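Local coordinates for pyruvate kinase (Pyrobaculum aerophilum, PDB 3QTG), which catalyses the last step of glycolysis, transferring the phosphate of phosphoenolpyruvate to ADP to give pyruvate and ATP, with the help of a divalent metal cation, at residues Ala21-Ser26 / Val45-Ala50; Val252-Leu257 / Thr288-Ser293. One frame throughout, in Å; residues are numbered along the deposited sequence.

In the fold
Contacts 1 and 2 both sit at the C-terminal ends of strands of one eight-stranded TIM barrel, and they illustrate the principle that the active site of this fold gathers there. Contact 1 joins the ends of the first two strands, 18-22 and 44-48; contact 2, later in the chain, joins the end of strand 249-253 and the short helix 254-257 to the loop that leaves strand 284-287, the sixth and seventh strands. Their centres are 15 Å apart and their nearest atoms about 6 Å, without touching. Each carries residues assigned by similarity to substrate binding, so the two probably serve one shared pocket.

Contact 1: Ala21-Ser26 / Val45-Ala50; sequences ATLGPS and VRINLA
Thr22 and Arg46 run side by side from neighbouring parallel strands of the TIM barrel, strands 18-22 and 44-48, and their polar ends meet at the catalytic end of the barrel. With CG anti to the backbone N (chi1 -165°) and a bend at chi3, the arginine turns the NE edge of its guanidinium to the threonine hydroxyl. Two nitrogens grip that one oxygen side-on and nearly in the guanidinium plane: NE of Arg46 lies 2.9 Å from OG1 of Thr22, and NH2 makes a longer, more bent bond. OG1 is also bonded to Leu321 O, while NH1 of Arg46 forms a salt bridge with Asp80, a potassium ligand by similarity; the two bonds to Thr22 and this salt bridge probably fix the rotation of the arginine, a substrate ligand by similarity. Shortened to an alanine here, the side chain would probably leave Asp80 without its salt-bridge mate and Thr22 OG1 without either guanidinium donor. The backbones are paired by Arg46 N to Ala21 O, 2.8 Å, and by Leu23 N to Arg46 O, a nearly straight bond (172°). Leu23 points toward the second strand, its CG 4.0 Å from CB of Val45, and helix 54-71 touches both side chains. Where the strands diverge, one water bridges them, donating to Leu23 O at 2.7 Å and accepting from Asn48 N at 2.9 Å.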
# COMPACT_ATOMS: atom_id res chain seq x y z
N ALA A 21 23.01 -7.04 -32.50
CA ALA A 21 23.29 -6.46 -33.83
C ALA A 21 23.04 -7.46 -34.93
O ALA A 21 23.26 -8.65 -34.75
CB ALA A 21 24.71 -5.95 -33.92
N THR A 22 22.55 -6.98 -36.07
CA THR A 22 22.38 -7.80 -37.26
C THR A 22 23.65 -7.81 -38.11
O THR A 22 24.26 -6.77 -38.37
CB THR A 22 21.20 -7.33 -38.12
OG1 THR A 22 19.99 -7.44 -37.35
CG2 THR A 22 21.08 -8.16 -39.40
N LEU A 23 24.03 -9.00 -38.56
CA LEU A 23 25.21 -9.16 -39.40
C LEU A 23 24.82 -9.08 -40.86
O LEU A 23 23.82 -9.67 -41.28
CB LEU A 23 25.88 -10.51 -39.11
CG LEU A 23 26.40 -10.78 -37.71
CD1 LEU A 23 27.02 -12.17 -37.69
CD2 LEU A 23 27.42 -9.72 -37.23
N GLY A 24 25.62 -8.36 -41.64
CA GLY A 24 25.36 -8.20 -43.07
C GLY A 24 26.64 -7.92 -43.81
O GLY A 24 27.72 -8.17 -43.27
N PRO A 25 26.53 -7.39 -45.05
CA PRO A 25 27.72 -7.01 -45.83
C PRO A 25 28.62 -6.00 -45.12
O PRO A 25 29.84 -6.10 -45.24
CB PRO A 25 27.13 -6.41 -47.10
CG PRO A 25 25.77 -7.06 -47.23
CD PRO A 25 25.29 -7.15 -45.82
N SER A 26 28.04 -5.07 -44.36
CA SER A 26 28.82 -4.06 -43.63
C SER A 26 29.70 -4.65 -42.53
O SER A 26 30.73 -4.07 -42.18
CB SER A 26 27.91 -3.00 -43.01
OG SER A 26 27.25 -2.27 -44.02
N VAL A 45 23.83 -11.73 -31.81
CA VAL A 45 23.86 -11.36 -33.21
C VAL A 45 22.63 -11.93 -33.87
O VAL A 45 22.16 -13.01 -33.49
CB VAL A 45 25.16 -11.82 -34.00
CG1 VAL A 45 26.44 -11.27 -33.35
CG2 VAL A 45 25.23 -13.33 -34.13
N ARG A 46 22.11 -11.21 -34.86
CA ARG A 46 20.99 -11.65 -35.65
C ARG A 46 21.45 -11.93 -37.10
O ARG A 46 22.30 -11.22 -37.64
CB ARG A 46 19.85 -10.60 -35.62
CG ARG A 46 18.49 -11.15 -36.12
CD ARG A 46 17.34 -10.13 -36.21
NE ARG A 46 17.62 -9.12 -37.21
CZ ARG A 46 16.96 -8.91 -38.34
NH1 ARG A 46 15.89 -9.60 -38.72
NH2 ARG A 46 17.40 -7.94 -39.11
N ILE A 47 20.89 -12.96 -37.71
CA ILE A 47 21.13 -13.23 -39.12
C ILE A 47 19.76 -13.37 -39.77
O ILE A 47 18.93 -14.17 -39.32
CB ILE A 47 22.05 -14.49 -39.36
CG1 ILE A 47 23.46 -14.22 -38.80
CG2 ILE A 47 22.12 -14.84 -40.84
CD1 ILE A 47 24.23 -15.47 -38.42
N ASN A 48 19.52 -12.54 -40.78
CA ASN A 48 18.24 -12.47 -41.46
C ASN A 48 18.26 -13.45 -42.64
O ASN A 48 19.03 -13.27 -43.58
CB ASN A 48 18.01 -11.04 -41.94
CG ASN A 48 16.61 -10.80 -42.49
OD1 ASN A 48 15.76 -11.70 -42.53
ND2 ASN A 48 16.38 -9.58 -42.93
N LEU A 49 17.42 -14.48 -42.57
CA LEU A 49 17.41 -15.53 -43.58
C LEU A 49 16.67 -15.12 -44.88
O LEU A 49 16.55 -15.92 -45.81
CB LEU A 49 16.88 -16.86 -43.01
CG LEU A 49 17.62 -17.49 -41.82
CD1 LEU A 49 16.95 -18.79 -41.40
CD2 LEU A 49 19.10 -17.72 -42.11
N ALA A 50 16.15 -13.89 -44.89
CA ALA A 50 15.71 -13.22 -46.12
C ALA A 50 16.91 -12.88 -47.03
O ALA A 50 16.88 -13.16 -48.23
CB ALA A 50 14.94 -11.95 -45.77
O HOH W 1 21.56 -10.95 -42.00

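Contact 2: Val252-Leu257 / Thr288-Ser293; sequences VARGDL and TQLLDS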
# COMPACT_ATOMS: atom_id res chain seq x y z
N VAL A 252 9.09 -6.62 -30.50
CA VAL A 252 8.39 -5.50 -31.13
C VAL A 252 9.15 -5.13 -32.42
O VAL A 252 10.26 -4.58 -32.38
CB VAL A 252 8.26 -4.25 -30.19
CG1 VAL A 252 7.50 -3.09 -30.88
CG2 VAL A 252 7.59 -4.62 -28.88
N ALA A 253 8.57 -5.49 -33.56
CA ALA A 253 9.19 -5.23 -34.87
C ALA A 253 8.60 -3.92 -35.37
O ALA A 253 7.54 -3.90 -36.00
CB ALA A 253 8.95 -6.41 -35.86
N ARG A 254 9.29 -2.83 -35.03
CA ARG A 254 8.82 -1.45 -35.24
C ARG A 254 8.59 -1.10 -36.70
O ARG A 254 7.56 -0.52 -37.05
CB ARG A 254 9.82 -0.45 -34.69
CG ARG A 254 9.87 -0.34 -33.18
CD ARG A 254 10.95 0.67 -32.88
NE ARG A 254 10.66 1.37 -31.66
CZ ARG A 254 11.30 2.46 -31.27
NH1 ARG A 254 12.26 2.97 -32.03
NH2 ARG A 254 10.97 3.03 -30.13
N GLY A 255 9.57 -1.42 -37.55
CA GLY A 255 9.46 -1.15 -38.98
C GLY A 255 8.18 -1.75 -39.55
O GLY A 255 7.38 -1.05 -40.16
N ASP A 256 7.96 -3.02 -39.29
CA ASP A 256 6.78 -3.71 -39.80
C ASP A 256 5.45 -3.22 -39.22
O ASP A 256 4.45 -3.11 -39.95
CB ASP A 256 6.95 -5.21 -39.59
CG ASP A 256 8.08 -5.77 -40.48
OD1 ASP A 256 8.09 -5.43 -41.69
OD2 ASP A 256 8.95 -6.54 -39.97
N LEU A 257 5.44 -2.94 -37.93
CA LEU A 257 4.23 -2.50 -37.24
C LEU A 257 3.85 -1.09 -37.67
O LEU A 257 2.67 -0.73 -37.69
CB LEU A 257 4.47 -2.56 -35.73
CG LEU A 257 3.45 -3.00 -34.68
CD1 LEU A 257 2.48 -4.10 -35.11
CD2 LEU A 257 4.27 -3.42 -33.45
N THR A 288 14.52 -2.71 -34.76
CA THR A 288 14.42 -1.85 -35.96
C THR A 288 14.15 -0.39 -35.60
O THR A 288 13.44 -0.12 -34.61
CB THR A 288 13.36 -2.33 -37.00
OG1 THR A 288 12.05 -1.93 -36.59
CG2 THR A 288 13.39 -3.83 -37.20
N GLN A 289 14.69 0.54 -36.38
CA GLN A 289 14.40 1.96 -36.21
C GLN A 289 14.82 2.48 -34.83
O GLN A 289 14.07 3.22 -34.17
CB GLN A 289 12.89 2.23 -36.38
CG GLN A 289 12.27 1.73 -37.68
CD GLN A 289 12.36 2.74 -38.78
OE1 GLN A 289 12.41 3.96 -38.53
NE2 GLN A 289 12.39 2.26 -40.02
N LEU A 290 16.00 2.06 -34.38
CA LEU A 290 16.53 2.58 -33.13
C LEU A 290 17.56 3.67 -33.39
O LEU A 290 17.49 4.74 -32.79
CB LEU A 290 17.08 1.44 -32.26
CG LEU A 290 16.04 0.46 -31.72
CD1 LEU A 290 16.69 -0.83 -31.30
CD2 LEU A 290 15.16 1.05 -30.59
N LEU A 291 18.51 3.39 -34.28
CA LEU A 291 19.59 4.32 -34.61
C LEU A 291 19.67 4.48 -36.12
O LEU A 291 20.75 4.48 -36.72
CB LEU A 291 20.92 3.86 -34.00
CG LEU A 291 20.99 3.74 -32.47
CD1 LEU A 291 22.29 3.09 -32.02
CD2 LEU A 291 20.82 5.10 -31.79
N ASP A 292 18.49 4.62 -36.72
CA ASP A 292 18.35 4.58 -38.17
C ASP A 292 19.20 5.61 -38.94
O ASP A 292 19.79 5.27 -39.96
CB ASP A 292 16.88 4.67 -38.56
CG ASP A 292 16.55 3.75 -39.71
OD1 ASP A 292 16.88 2.54 -39.62
OD2 ASP A 292 15.98 4.25 -40.71
N SER A 293 19.26 6.85 -38.45
CA SER A 293 20.06 7.89 -39.11
C SER A 293 21.53 7.47 -39.25
O SER A 293 22.27 8.01 -40.08
CB SER A 293 19.95 9.23 -38.38
OG SER A 293 20.79 9.23 -37.24
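The chi1 of Thr288, 80°, sets its OG1 between the backbone N and the carbonyl carbon, directed at the first turn of helix 254-257; on the other side, Arg254 holds CG anti to its carbonyl carbon (chi1 -73°) and extends from CG to NE along the loop 288-293. Together they tie the ends of the sixth and seventh strands of the TIM barrel. Gly255 N donates to Thr288 OG1 at 2.7 Å, in a fairly straight bond (157°), while CB of Arg254 packs against the same hydroxyl oxygen at 3.3 Å. Farther along the side chain, CD of Arg254 passes 3.1 Å from Thr288 O, and NH1 of Arg254 reaches Gln289 O at 2.8 Å in a weak, strongly bent bond. That oxygen lies at the edge of the guanidinium, near its plane, whereas CD2 of Leu290 comes over one face, 3.8 Å from NH1 of Arg254, the two side chains crossing at about a right angle. The stronger hold on the guanidinium comes from elsewhere: NH2 forms a salt bridge with Asp307 and a hydrogen bond with Gln270. A second subunit also packs here, with its Asn306 against Arg254 and its Arg302 against Gln289. Gly255 and Thr288 are both substrate-binding residues by similarity, and the neighbouring Asp256 is a magnesium and substrate ligand by the same criterion. A hydroxyl bonded to a helix-start amide would therefore probably hold Thr288 and Gly255 in fixed relation at the substrate site, while Asp307 probably balances the Arg254 charge.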